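Local coordinates for protein phosphoribosylformylglycinamidine synthase 2 (Thermus thermophilus, PDB 3VIU) that belongs to the AIR synthase-related (PurM-like) family, carries two copies of its N- and C-terminal domains in one chain, and binds ADP and magnesium, at residues 80-85 / 480-485. Residues are numbered along the deposited sequence; the frame is centred on the assembly and turned at random.
Sequences VAFKIE and PLAYTD. With ADP (adenosine-5'-diphosphate), chain B.
Two PurM-like N-terminal domains of one chain meet here, where Phe82 and Ile84 of strand 80-85 pack on Thr484 of strand 480-485 at the ADP pocket, to which both strands contribute. The segment axes approach to 6.2 Å at 25°, so the strands run in roughly the same direction, packed through side chains, with one bond from the Ile84 backbone. With CG set between the backbone N and the carbonyl carbon (chi1 64°), the Phe82 ring meets the second strand obliquely: CE2 lies 3.9 Å from Thr484 CB, and CZ 4.2 Å from Ala482 CB. Thr484 OG1, anti to its own backbone N, is thereby turned to Ile84, whose N gives it a weak, bent hydrogen bond (3.3 Å, 122° at the hydrogen); Ile84 CG2 flanks the same hydroxyl. Ser521 OG, in the same sheet as Thr484, hydrogen-bonds Thr484 OG1 and, across the interface, Phe82 O. The extended Lys83 chain brings NZ to 2.7 Å from ADP O2B and 3.1 Å from O3A, while Asp485 OD1 accepts from the adenine N6 at 3.0 Å. Strands 78-86 and 479-488 belong to separate six-stranded sheets of the same strand order; between them, Phe82 also touches strands 519-525 and 538-548, and Ala482 reaches strand 70-75.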
ATOM      1  N   VAL A  80     -13.919   4.440  -6.640  1.00 19.17           N
ATOM      2  CA  VAL A  80     -12.509   4.650  -6.367  1.00 15.53           C
ATOM      3  C   VAL A  80     -11.702   3.390  -6.652  1.00 15.25           C
ATOM      4  O   VAL A  80     -12.024   2.303  -6.166  1.00 14.62           O
ATOM      5  CB  VAL A  80     -12.277   5.086  -4.899  1.00 15.13           C
ATOM      6  CG1 VAL A  80     -10.801   5.012  -4.550  1.00 13.05           C
ATOM      7  CG2 VAL A  80     -12.770   6.502  -4.704  1.00 13.97           C
ATOM      8  N   ALA A  81     -10.664   3.545  -7.461  1.00 11.68           N
ATOM      9  CA  ALA A  81      -9.798   2.434  -7.790  1.00 12.14           C
ATOM     10  C   ALA A  81      -8.528   2.621  -6.980  1.00 12.92           C
ATOM     11  O   ALA A  81      -8.087   3.748  -6.758  1.00 14.97           O
ATOM     12  CB  ALA A  81      -9.472   2.440  -9.275  1.00 11.48           C
ATOM     13  N   PHE A  82      -7.950   1.526  -6.509  1.00 12.59           N
ATOM     14  CA  PHE A  82      -6.709   1.622  -5.769  1.00 13.39           C
ATOM     15  C   PHE A  82      -5.990   0.292  -5.731  1.00 14.73           C
ATOM     16  O   PHE A  82      -6.569  -0.757  -6.004  1.00 13.09           O
ATOM     17  CB  PHE A  82      -6.943   2.160  -4.349  1.00 11.06           C
ATOM     18  CG  PHE A  82      -7.786   1.270  -3.476  1.00 12.81           C
ATOM     19  CD1 PHE A  82      -9.153   1.140  -3.696  1.00 12.62           C
ATOM     20  CD2 PHE A  82      -7.219   0.593  -2.404  1.00 11.24           C
ATOM     21  CE1 PHE A  82      -9.939   0.349  -2.856  1.00 13.87           C
ATOM     22  CE2 PHE A  82      -7.999  -0.198  -1.559  1.00 12.02           C
ATOM     23  CZ  PHE A  82      -9.359  -0.319  -1.786  1.00 12.32           C
ATOM     24  N   LYS A  83      -4.708   0.355  -5.399  1.00 16.82           N
ATOM     25  CA  LYS A  83      -3.879  -0.832  -5.336  1.00 19.77           C
ATOM     26  C   LYS A  83      -2.503  -0.444  -4.818  1.00 20.90           C
ATOM     27  O   LYS A  83      -2.118   0.730  -4.857  1.00 21.39           O
ATOM     28  CB  LYS A  83      -3.747  -1.437  -6.732  1.00 19.60           C
ATOM     29  CG  LYS A  83      -2.902  -2.684  -6.792  1.00 21.77           C
ATOM     30  CD  LYS A  83      -2.543  -2.989  -8.231  1.00 23.70           C
ATOM     31  CE  LYS A  83      -1.499  -4.072  -8.321  1.00 26.10           C
ATOM     32  NZ  LYS A  83      -1.006  -4.175  -9.715  1.00 27.39           N
ATOM     33  N   ILE A  84      -1.767  -1.434  -4.331  1.00 20.35           N
ATOM     34  CA  ILE A  84      -0.426  -1.201  -3.824  1.00 20.70           C
ATOM     35  C   ILE A  84       0.508  -2.175  -4.536  1.00 20.88           C
ATOM     36  O   ILE A  84       0.153  -3.330  -4.775  1.00 22.34           O
ATOM     37  CB  ILE A  84      -0.376  -1.385  -2.282  1.00 19.80           C
ATOM     38  CG1 ILE A  84       0.971  -0.915  -1.739  1.00 19.52           C
ATOM     39  CG2 ILE A  84      -0.628  -2.834  -1.913  1.00 21.49           C
ATOM     40  CD1 ILE A  84       1.042  -0.931  -0.227  1.00 20.68           C
ATOM     41  N   GLU A  85       1.686  -1.685  -4.905  1.00 21.07           N
ATOM     42  CA  GLU A  85       2.696  -2.466  -5.622  1.00 21.74           C
ATOM     43  C   GLU A  85       3.998  -2.348  -4.856  1.00 19.62           C
ATOM     44  O   GLU A  85       4.094  -1.586  -3.907  1.00 22.06           O
ATOM     45  CB  GLU A  85       2.940  -1.875  -7.023  1.00 24.61           C
ATOM     46  CG  GLU A  85       2.286  -2.551  -8.225  1.00 29.78           C
ATOM     47  CD  GLU A  85       2.749  -1.912  -9.548  1.00 35.17           C
ATOM     48  OE1 GLU A  85       2.304  -2.346 -10.637  1.00 36.67           O
ATOM     49  OE2 GLU A  85       3.571  -0.966  -9.495  1.00 36.57           O
ATOM     50  N   PRO A 480     -14.660   1.844   6.450  1.00 13.64           N
ATOM     51  CA  PRO A 480     -13.777   0.975   5.664  1.00 12.58           C
ATOM     52  C   PRO A 480     -14.567   0.262   4.575  1.00 12.44           C
ATOM     53  O   PRO A 480     -15.518  -0.455   4.869  1.00 13.50           O
ATOM     54  CB  PRO A 480     -13.248  -0.008   6.708  1.00 12.38           C
ATOM     55  CG  PRO A 480     -13.301   0.767   7.974  1.00 10.02           C
ATOM     56  CD  PRO A 480     -14.619   1.466   7.875  1.00 12.67           C
ATOM     57  N   LEU A 481     -14.179   0.453   3.322  1.00 11.84           N
ATOM     58  CA  LEU A 481     -14.891  -0.192   2.225  1.00 14.11           C
ATOM     59  C   LEU A 481     -14.191  -1.456   1.741  1.00 13.62           C
ATOM     60  O   LEU A 481     -14.841  -2.423   1.376  1.00 14.19           O
ATOM     61  CB  LEU A 481     -15.058   0.782   1.056  1.00 13.29           C
ATOM     62  CG  LEU A 481     -15.870   2.034   1.381  1.00 11.67           C
ATOM     63  CD1 LEU A 481     -15.864   2.956   0.181  1.00 10.54           C
ATOM     64  CD2 LEU A 481     -17.290   1.646   1.762  1.00  8.37           C
ATOM     65  N   ALA A 482     -12.862  -1.439   1.741  1.00 12.91           N
ATOM     66  CA  ALA A 482     -12.078  -2.588   1.306  1.00 13.22           C
ATOM     67  C   ALA A 482     -10.611  -2.287   1.523  1.00 12.36           C
ATOM     68  O   ALA A 482     -10.253  -1.173   1.890  1.00 12.59           O
ATOM     69  CB  ALA A 482     -12.327  -2.878  -0.170  1.00  9.74           C
ATOM     70  N   TYR A 483      -9.758  -3.275   1.300  1.00 11.94           N
ATOM     71  CA  TYR A 483      -8.342  -3.034   1.465  1.00 13.21           C
ATOM     72  C   TYR A 483      -7.525  -3.611   0.326  1.00 14.89           C
ATOM     73  O   TYR A 483      -8.042  -4.314  -0.533  1.00 16.37           O
ATOM     74  CB  TYR A 483      -7.842  -3.600   2.794  1.00 10.91           C
ATOM     75  CG  TYR A 483      -7.713  -5.098   2.835  1.00 11.15           C
ATOM     76  CD1 TYR A 483      -8.801  -5.908   3.169  1.00  9.68           C
ATOM     77  CD2 TYR A 483      -6.494  -5.711   2.549  1.00 12.56           C
ATOM     78  CE1 TYR A 483      -8.674  -7.288   3.220  1.00 11.06           C
ATOM     79  CE2 TYR A 483      -6.356  -7.088   2.595  1.00 12.36           C
ATOM     80  CZ  TYR A 483      -7.448  -7.873   2.928  1.00 11.52           C
ATOM     81  OH  TYR A 483      -7.308  -9.235   2.935  1.00 12.24           O
ATOM     82  N   THR A 484      -6.241  -3.281   0.333  1.00 16.00           N
ATOM     83  CA  THR A 484      -5.281  -3.744  -0.656  1.00 14.71           C
ATOM     84  C   THR A 484      -4.089  -4.167   0.209  1.00 15.63           C
ATOM     85  O   THR A 484      -3.747  -3.478   1.176  1.00 14.77           O
ATOM     86  CB  THR A 484      -4.880  -2.587  -1.607  1.00 14.90           C
ATOM     87  OG1 THR A 484      -4.017  -3.081  -2.640  1.00 15.49           O
ATOM     88  CG2 THR A 484      -4.169  -1.481  -0.831  1.00 13.69           C
ATOM     89  N   ASP A 485      -3.476  -5.305  -0.105  1.00 14.62           N
ATOM     90  CA  ASP A 485      -2.348  -5.768   0.689  1.00 13.62           C
ATOM     91  C   ASP A 485      -1.093  -6.003  -0.126  1.00 15.53           C
ATOM     92  O   ASP A 485      -1.092  -6.777  -1.089  1.00 16.32           O
ATOM     93  CB  ASP A 485      -2.703  -7.061   1.423  1.00 12.61           C
ATOM     94  CG  ASP A 485      -2.989  -8.203   0.475  1.00 15.60           C
ATOM     95  OD1 ASP A 485      -2.351  -9.272   0.602  1.00 14.55           O
ATOM     96  OD2 ASP A 485      -3.860  -8.034  -0.403  1.00 17.83           O
TER
HETATM   97  PB  ADP B 800       0.812  -5.576 -12.298  1.00 74.65           P
HETATM   98  O1B ADP B 800       1.961  -6.420 -12.729  1.00 75.79           O
HETATM   99  O2B ADP B 800       1.302  -4.559 -11.150  1.00 74.08           O
HETATM  100  O3B ADP B 800       0.239  -4.725 -13.636  1.00 74.54           O
HETATM  101  PA  ADP B 800       0.135  -7.942 -11.118  1.00 68.93           P
HETATM  102  O1A ADP B 800       0.174  -8.947 -12.216  1.00 68.84           O
HETATM  103  O2A ADP B 800       1.625  -7.789 -10.498  1.00 68.99           O
HETATM  104  O3A ADP B 800      -0.402  -6.506 -11.707  1.00 71.48           O
HETATM  105  O5' ADP B 800      -0.855  -8.402  -9.903  1.00 64.03           O
HETATM  106  C5' ADP B 800      -1.552  -9.607 -10.278  1.00 57.25           C
HETATM  107  C4' ADP B 800      -3.069  -9.566  -9.931  1.00 52.52           C
HETATM  108  O4' ADP B 800      -3.345 -10.308  -8.699  1.00 50.76           O
HETATM  109  C3' ADP B 800      -3.635  -8.142  -9.695  1.00 50.00           C
HETATM  110  O3' ADP B 800      -5.000  -8.090 -10.130  1.00 48.00           O
HETATM  111  C2' ADP B 800      -3.488  -7.954  -8.185  1.00 48.84           C
HETATM  112  O2' ADP B 800      -4.402  -6.983  -7.667  1.00 46.83           O
HETATM  113  C1' ADP B 800      -3.723  -9.364  -7.637  1.00 49.10           C
HETATM  114  N9  ADP B 800      -2.939  -9.608  -6.418  1.00 48.44           N
HETATM  115  C8  ADP B 800      -1.599  -9.867  -6.352  1.00 47.66           C
HETATM  116  N7  ADP B 800      -1.227 -10.038  -5.116  1.00 47.23           N
HETATM  117  C5  ADP B 800      -2.297  -9.901  -4.305  1.00 46.31           C
HETATM  118  C6  ADP B 800      -2.512  -9.975  -2.904  1.00 45.84           C
HETATM  119  N6  ADP B 800      -1.461 -10.245  -2.046  1.00 45.15           N
HETATM  120  N1  ADP B 800      -3.760  -9.776  -2.427  1.00 45.24           N
HETATM  121  C2  ADP B 800      -4.793  -9.512  -3.243  1.00 44.61           C
HETATM  122  N3  ADP B 800      -4.633  -9.435  -4.566  1.00 44.46           N
HETATM  123  C4  ADP B 800      -3.420  -9.620  -5.131  1.00 46.63           C